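Local coordinates for protein putative cytochrome P450 120 (Synechocystis sp., PDB 2VE3) that binds heme and retinoic acid and probably works as a cytochrome P450 monooxygenase, inserting oxygen into organic substrates, at residues N9-P21 with C329-L341. Residues are numbered along the deposited sequence; the frame is centred on the assembly and turned at random.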
loop_
_atom_site.group_PDB
_atom_site.type_symbol
_atom_site.label_atom_id
_atom_site.label_comp_id
_atom_site.label_asym_id
_atom_site.label_seq_id
_atom_site.Cartn_x
_atom_site.Cartn_y
_atom_site.Cartn_z
ATOM N N ASN A 9 -17.648 -33.524 -5.389
ATOM C CA ASN A 9 -18.971 -32.848 -5.231
ATOM C C ASN A 9 -19.345 -31.977 -6.432
ATOM O O ASN A 9 -18.486 -31.300 -7.019
ATOM C CB ASN A 9 -19.019 -32.053 -3.919
ATOM C CG ASN A 9 -19.127 -32.958 -2.687
ATOM O OD1 ASN A 9 -19.823 -33.982 -2.706
ATOM N ND2 ASN A 9 -18.437 -32.577 -1.610
ATOM N N SER A 10 -20.636 -31.997 -6.770
ATOM C CA SER A 10 -21.159 -31.476 -8.043
ATOM C C SER A 10 -21.789 -30.074 -7.926
ATOM O O SER A 10 -23.000 -29.902 -8.118
ATOM C CB SER A 10 -22.190 -32.466 -8.598
ATOM O OG SER A 10 -22.071 -33.741 -7.974
ATOM N N LEU A 11 -20.953 -29.081 -7.625
ATOM C CA LEU A 11 -21.393 -27.703 -7.399
ATOM C C LEU A 11 -21.099 -26.791 -8.606
ATOM O O LEU A 11 -20.143 -27.032 -9.344
ATOM C CB LEU A 11 -20.724 -27.152 -6.132
ATOM C CG LEU A 11 -21.047 -27.820 -4.788
ATOM C CD1 LEU A 11 -20.037 -27.417 -3.753
ATOM C CD2 LEU A 11 -22.451 -27.496 -4.299
ATOM N N PRO A 12 -21.910 -25.731 -8.812
ATOM C CA PRO A 12 -21.645 -24.857 -9.961
ATOM C C PRO A 12 -20.462 -23.907 -9.722
ATOM O O PRO A 12 -20.088 -23.670 -8.573
ATOM C CB PRO A 12 -22.928 -24.043 -10.061
ATOM C CG PRO A 12 -23.376 -23.922 -8.628
ATOM C CD PRO A 12 -23.061 -25.257 -8.020
ATOM N N ILE A 13 -19.889 -23.374 -10.800
ATOM C CA ILE A 13 -18.911 -22.276 -10.711
ATOM C C ILE A 13 -19.644 -20.918 -10.730
ATOM O O ILE A 13 -20.742 -20.824 -11.287
ATOM C CB ILE A 13 -17.807 -22.335 -11.835
ATOM C CG1 ILE A 13 -18.416 -22.192 -13.232
ATOM C CG2 ILE A 13 -16.954 -23.607 -11.706
ATOM C CD1 ILE A 13 -17.390 -22.098 -14.363
ATOM N N PRO A 14 -19.043 -19.865 -10.113
ATOM C CA PRO A 14 -19.690 -18.559 -10.009
ATOM C C PRO A 14 -20.160 -17.976 -11.336
ATOM O O PRO A 14 -19.635 -18.349 -12.388
ATOM C CB PRO A 14 -18.593 -17.686 -9.403
ATOM C CG PRO A 14 -17.795 -18.630 -8.597
ATOM C CD PRO A 14 -17.724 -19.851 -9.453
ATOM N N PRO A 15 -21.160 -17.071 -11.293
ATOM C CA PRO A 15 -21.567 -16.378 -12.517
ATOM C C PRO A 15 -20.530 -15.334 -12.922
ATOM O O PRO A 15 -19.808 -14.835 -12.066
ATOM C CB PRO A 15 -22.880 -15.697 -12.119
ATOM C CG PRO A 15 -22.772 -15.506 -10.619
ATOM C CD PRO A 15 -21.961 -16.669 -10.119
ATOM N N GLY A 16 -20.464 -15.003 -14.204
ATOM C CA GLY A 16 -19.481 -14.042 -14.688
ATOM C C GLY A 16 -19.007 -14.326 -16.104
ATOM O O GLY A 16 -18.996 -15.482 -16.533
ATOM N N ASP A 17 -18.619 -13.268 -16.818
ATOM C CA ASP A 17 -18.113 -13.356 -18.200
ATOM C C ASP A 17 -16.586 -13.506 -18.283
ATOM O O ASP A 17 -15.842 -12.733 -17.674
ATOM C CB ASP A 17 -18.535 -12.121 -18.995
ATOM C CG ASP A 17 -20.037 -11.964 -19.080
ATOM O OD1 ASP A 17 -20.749 -12.995 -19.067
ATOM O OD2 ASP A 17 -20.501 -10.806 -19.171
ATOM N N PHE A 18 -16.139 -14.503 -19.042
ATOM C CA PHE A 18 -14.716 -14.754 -19.257
ATOM C C PHE A 18 -14.143 -13.901 -20.371
ATOM O O PHE A 18 -12.939 -13.639 -20.388
ATOM C CB PHE A 18 -14.456 -16.234 -19.560
ATOM C CG PHE A 18 -14.306 -17.100 -18.334
ATOM C CD1 PHE A 18 -13.943 -16.557 -17.109
ATOM C CD2 PHE A 18 -14.489 -18.469 -18.416
ATOM C CE1 PHE A 18 -13.793 -17.366 -15.992
ATOM C CE2 PHE A 18 -14.334 -19.279 -17.299
ATOM C CZ PHE A 18 -13.981 -18.722 -16.092
ATOM N N GLY A 19 -15.007 -13.469 -21.295
ATOM C CA GLY A 19 -14.599 -12.642 -22.443
ATOM C C GLY A 19 -13.753 -13.393 -23.462
ATOM O O GLY A 19 -13.861 -14.613 -23.586
ATOM N N LEU A 20 -12.911 -12.658 -24.187
ATOM C CA LEU A 20 -12.006 -13.237 -25.189
ATOM C C LEU A 20 -11.015 -14.202 -24.557
ATOM O O LEU A 20 -10.699 -14.064 -23.377
ATOM C CB LEU A 20 -11.227 -12.133 -25.916
ATOM C CG LEU A 20 -12.046 -11.160 -26.760
ATOM C CD1 LEU A 20 -11.370 -9.793 -26.920
ATOM C CD2 LEU A 20 -12.375 -11.793 -28.104
ATOM N N PRO A 21 -10.501 -15.177 -25.348
ATOM C CA PRO A 21 -9.415 -16.018 -24.838
ATOM C C PRO A 21 -8.203 -15.161 -24.465
ATOM O O PRO A 21 -7.914 -14.167 -25.136
ATOM C CB PRO A 21 -9.090 -16.940 -26.022
ATOM C CG PRO A 21 -10.314 -16.935 -26.851
ATOM C CD PRO A 21 -10.868 -15.550 -26.726
ATOM N N CYS A 329 -11.820 -26.400 -4.026
ATOM C CA CYS A 329 -12.550 -25.872 -2.866
ATOM C C CYS A 329 -14.001 -25.532 -3.180
ATOM O O CYS A 329 -14.389 -25.463 -4.339
ATOM C CB CYS A 329 -11.834 -24.634 -2.298
ATOM S SG CYS A 329 -10.572 -24.991 -1.045
ATOM N N GLN A 330 -14.796 -25.325 -2.133
ATOM C CA GLN A 330 -16.134 -24.759 -2.284
ATOM C C GLN A 330 -16.358 -23.631 -1.279
ATOM O O GLN A 330 -15.832 -23.664 -0.171
ATOM C CB GLN A 330 -17.227 -25.828 -2.141
ATOM C CG GLN A 330 -17.295 -26.528 -0.768
ATOM C CD GLN A 330 -18.646 -27.185 -0.505
ATOM O OE1 GLN A 330 -19.657 -26.505 -0.291
ATOM N NE2 GLN A 330 -18.672 -28.513 -0.532
ATOM N N PHE A 331 -17.140 -22.635 -1.670
ATOM C CA PHE A 331 -17.454 -21.531 -0.768
ATOM C C PHE A 331 -18.825 -20.996 -1.093
ATOM O O PHE A 331 -19.125 -20.716 -2.250
ATOM C CB PHE A 331 -16.390 -20.415 -0.816
ATOM C CG PHE A 331 -16.725 -19.211 0.039
ATOM C CD1 PHE A 331 -16.832 -19.330 1.431
ATOM C CD2 PHE A 331 -16.935 -17.962 -0.545
ATOM C CE1 PHE A 331 -17.164 -18.223 2.228
ATOM C CE2 PHE A 331 -17.256 -16.842 0.247
ATOM C CZ PHE A 331 -17.375 -16.979 1.635
ATOM N N GLN A 332 -19.652 -20.867 -0.059
ATOM C CA GLN A 332 -21.044 -20.444 -0.199
ATOM C C GLN A 332 -21.723 -21.019 -1.442
ATOM O O GLN A 332 -22.315 -20.286 -2.240
ATOM C CB GLN A 332 -21.166 -18.915 -0.107
ATOM C CG GLN A 332 -21.325 -18.438 1.337
ATOM C CD GLN A 332 -20.984 -16.975 1.559
ATOM O OE1 GLN A 332 -20.800 -16.542 2.705
ATOM N NE2 GLN A 332 -20.900 -16.203 0.479
ATOM N N GLY A 333 -21.612 -22.335 -1.602
ATOM C CA GLY A 333 -22.301 -23.053 -2.662
ATOM C C GLY A 333 -21.650 -23.104 -4.033
ATOM O O GLY A 333 -22.230 -23.667 -4.967
ATOM N N PHE A 334 -20.462 -22.520 -4.177
ATOM C CA PHE A 334 -19.752 -22.554 -5.469
ATOM C C PHE A 334 -18.502 -23.433 -5.463
ATOM O O PHE A 334 -17.798 -23.518 -4.465
ATOM C CB PHE A 334 -19.371 -21.143 -5.921
ATOM C CG PHE A 334 -20.543 -20.281 -6.281
ATOM C CD1 PHE A 334 -21.291 -20.540 -7.425
ATOM C CD2 PHE A 334 -20.893 -19.200 -5.479
ATOM C CE1 PHE A 334 -22.369 -19.732 -7.766
ATOM C CE2 PHE A 334 -21.966 -18.391 -5.804
ATOM C CZ PHE A 334 -22.707 -18.651 -6.952
ATOM N N HIS A 335 -18.247 -24.091 -6.589
ATOM C CA HIS A 335 -16.989 -24.791 -6.816
ATOM C C HIS A 335 -15.908 -23.747 -7.121
ATOM O O HIS A 335 -16.065 -22.944 -8.035
ATOM C CB HIS A 335 -17.162 -25.777 -7.980
ATOM C CG HIS A 335 -15.930 -26.556 -8.319
ATOM N ND1 HIS A 335 -15.619 -26.917 -9.612
ATOM C CD2 HIS A 335 -14.937 -27.049 -7.541
ATOM C CE1 HIS A 335 -14.485 -27.596 -9.618
ATOM N NE2 HIS A 335 -14.047 -27.684 -8.376
ATOM N N PHE A 336 -14.859 -23.719 -6.295
ATOM C CA PHE A 336 -13.659 -22.912 -6.540
ATOM C C PHE A 336 -12.603 -23.881 -7.091
ATOM O O PHE A 336 -11.931 -24.573 -6.320
ATOM C CB PHE A 336 -13.161 -22.238 -5.243
ATOM C CG PHE A 336 -13.914 -20.975 -4.858
ATOM C CD1 PHE A 336 -13.230 -19.783 -4.642
ATOM C CD2 PHE A 336 -15.303 -20.982 -4.689
ATOM C CE1 PHE A 336 -13.915 -18.615 -4.267
ATOM C CE2 PHE A 336 -15.992 -19.825 -4.328
ATOM C CZ PHE A 336 -15.295 -18.643 -4.105
ATOM N N PRO A 337 -12.484 -23.965 -8.427
ATOM C CA PRO A 337 -11.655 -25.003 -9.067
ATOM C C PRO A 337 -10.144 -24.841 -8.891
ATOM O O PRO A 337 -9.606 -23.735 -8.984
ATOM C CB PRO A 337 -12.042 -24.897 -10.545
ATOM C CG PRO A 337 -13.325 -24.041 -10.567
ATOM C CD PRO A 337 -13.160 -23.117 -9.423
ATOM N N LYS A 338 -9.470 -25.958 -8.632
ATOM C CA LYS A 338 -8.008 -25.998 -8.544
ATOM C C LYS A 338 -7.327 -25.279 -9.723
ATOM O O LYS A 338 -7.682 -25.497 -10.887
ATOM C CB LYS A 338 -7.543 -27.458 -8.435
ATOM C CG LYS A 338 -6.051 -27.658 -8.605
ATOM C CD LYS A 338 -5.605 -28.997 -8.072
ATOM C CE LYS A 338 -4.118 -29.177 -8.270
ATOM N NZ LYS A 338 -3.776 -29.238 -9.726
ATOM N N GLY A 339 -6.365 -24.408 -9.420
ATOM C CA GLY A 339 -5.592 -23.726 -10.463
ATOM C C GLY A 339 -6.189 -22.415 -10.953
ATOM O O GLY A 339 -5.526 -21.632 -11.649
ATOM N N TRP A 340 -7.451 -22.180 -10.616
ATOM C CA TRP A 340 -8.065 -20.886 -10.854
ATOM C C TRP A 340 -7.531 -19.966 -9.768
ATOM O O TRP A 340 -7.046 -20.440 -8.732
ATOM C CB TRP A 340 -9.578 -20.983 -10.706
ATOM C CG TRP A 340 -10.328 -21.595 -11.850
ATOM C CD1 TRP A 340 -9.947 -22.658 -12.635
ATOM C CD2 TRP A 340 -11.640 -21.222 -12.283
ATOM N NE1 TRP A 340 -10.935 -22.935 -13.561
ATOM C CE2 TRP A 340 -11.986 -22.074 -13.357
ATOM C CE3 TRP A 340 -12.549 -20.235 -11.880
ATOM C CZ2 TRP A 340 -13.212 -21.969 -14.027
ATOM C CZ3 TRP A 340 -13.755 -20.123 -12.544
ATOM C CH2 TRP A 340 -14.078 -20.985 -13.606
ATOM N N LEU A 341 -7.637 -18.660 -10.003
ATOM C CA LEU A 341 -7.280 -17.659 -9.004
ATOM C C LEU A 341 -8.493 -17.105 -8.256
ATOM O O LEU A 341 -9.590 -17.030 -8.800
ATOM C CB LEU A 341 -6.557 -16.486 -9.662
ATOM C CG LEU A 341 -5.041 -16.425 -9.732
ATOM C CD1 LEU A 341 -4.419 -17.740 -10.172
ATOM C CD2 LEU A 341 -4.649 -15.278 -10.658
#
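Chi1 of F334 (-68°) sets CG anti to the carbonyl carbon and brings the ring against P14, while W340 CG, likewise anti to its carbonyl carbon, turns the indole toward F18 and I13. F334 belongs to the β-hairpin of strands 329-331 and 334-336, closed by a type I' turn, and W340 ends the type II turn from P337 that follows; the proline-rich N-terminal segment of this cytochrome P450 runs across them. One backbone hydrogen bond fixes the alignment: H335 N to P12 O, 2.7 Å and nearly straight at 165°. The same oxygen lies at the edge of the F334 ring, in its plane, and receives a CA-H...O contact from F334 CA.

P14 CA sits over a face of that ring, 4.0 Å from the F334 centroid, a CH-pi contact, and P15 CD meets F334 CZ at 3.8 Å. A serine in place of F334 would probably leave P14 and P15 without their aromatic partner and open a gap beside the hairpin. At the exposed end, L11 CD1 packs against the amide of Q330, 3.5 Å from Q330 CD. H335 CB packs against L11 O, while its ring reaches D328, where NE2 is hydrogen-bonded to OD1.

P337 CG covers one face of the W340 indole, 3.6 Å above its plane, and touches I13 CG2. The edge of F18 is turned toward the face of W340, an offset edge-to-face pair with planes at 62°, F18 CZ 3.4 Å from W340 CH2.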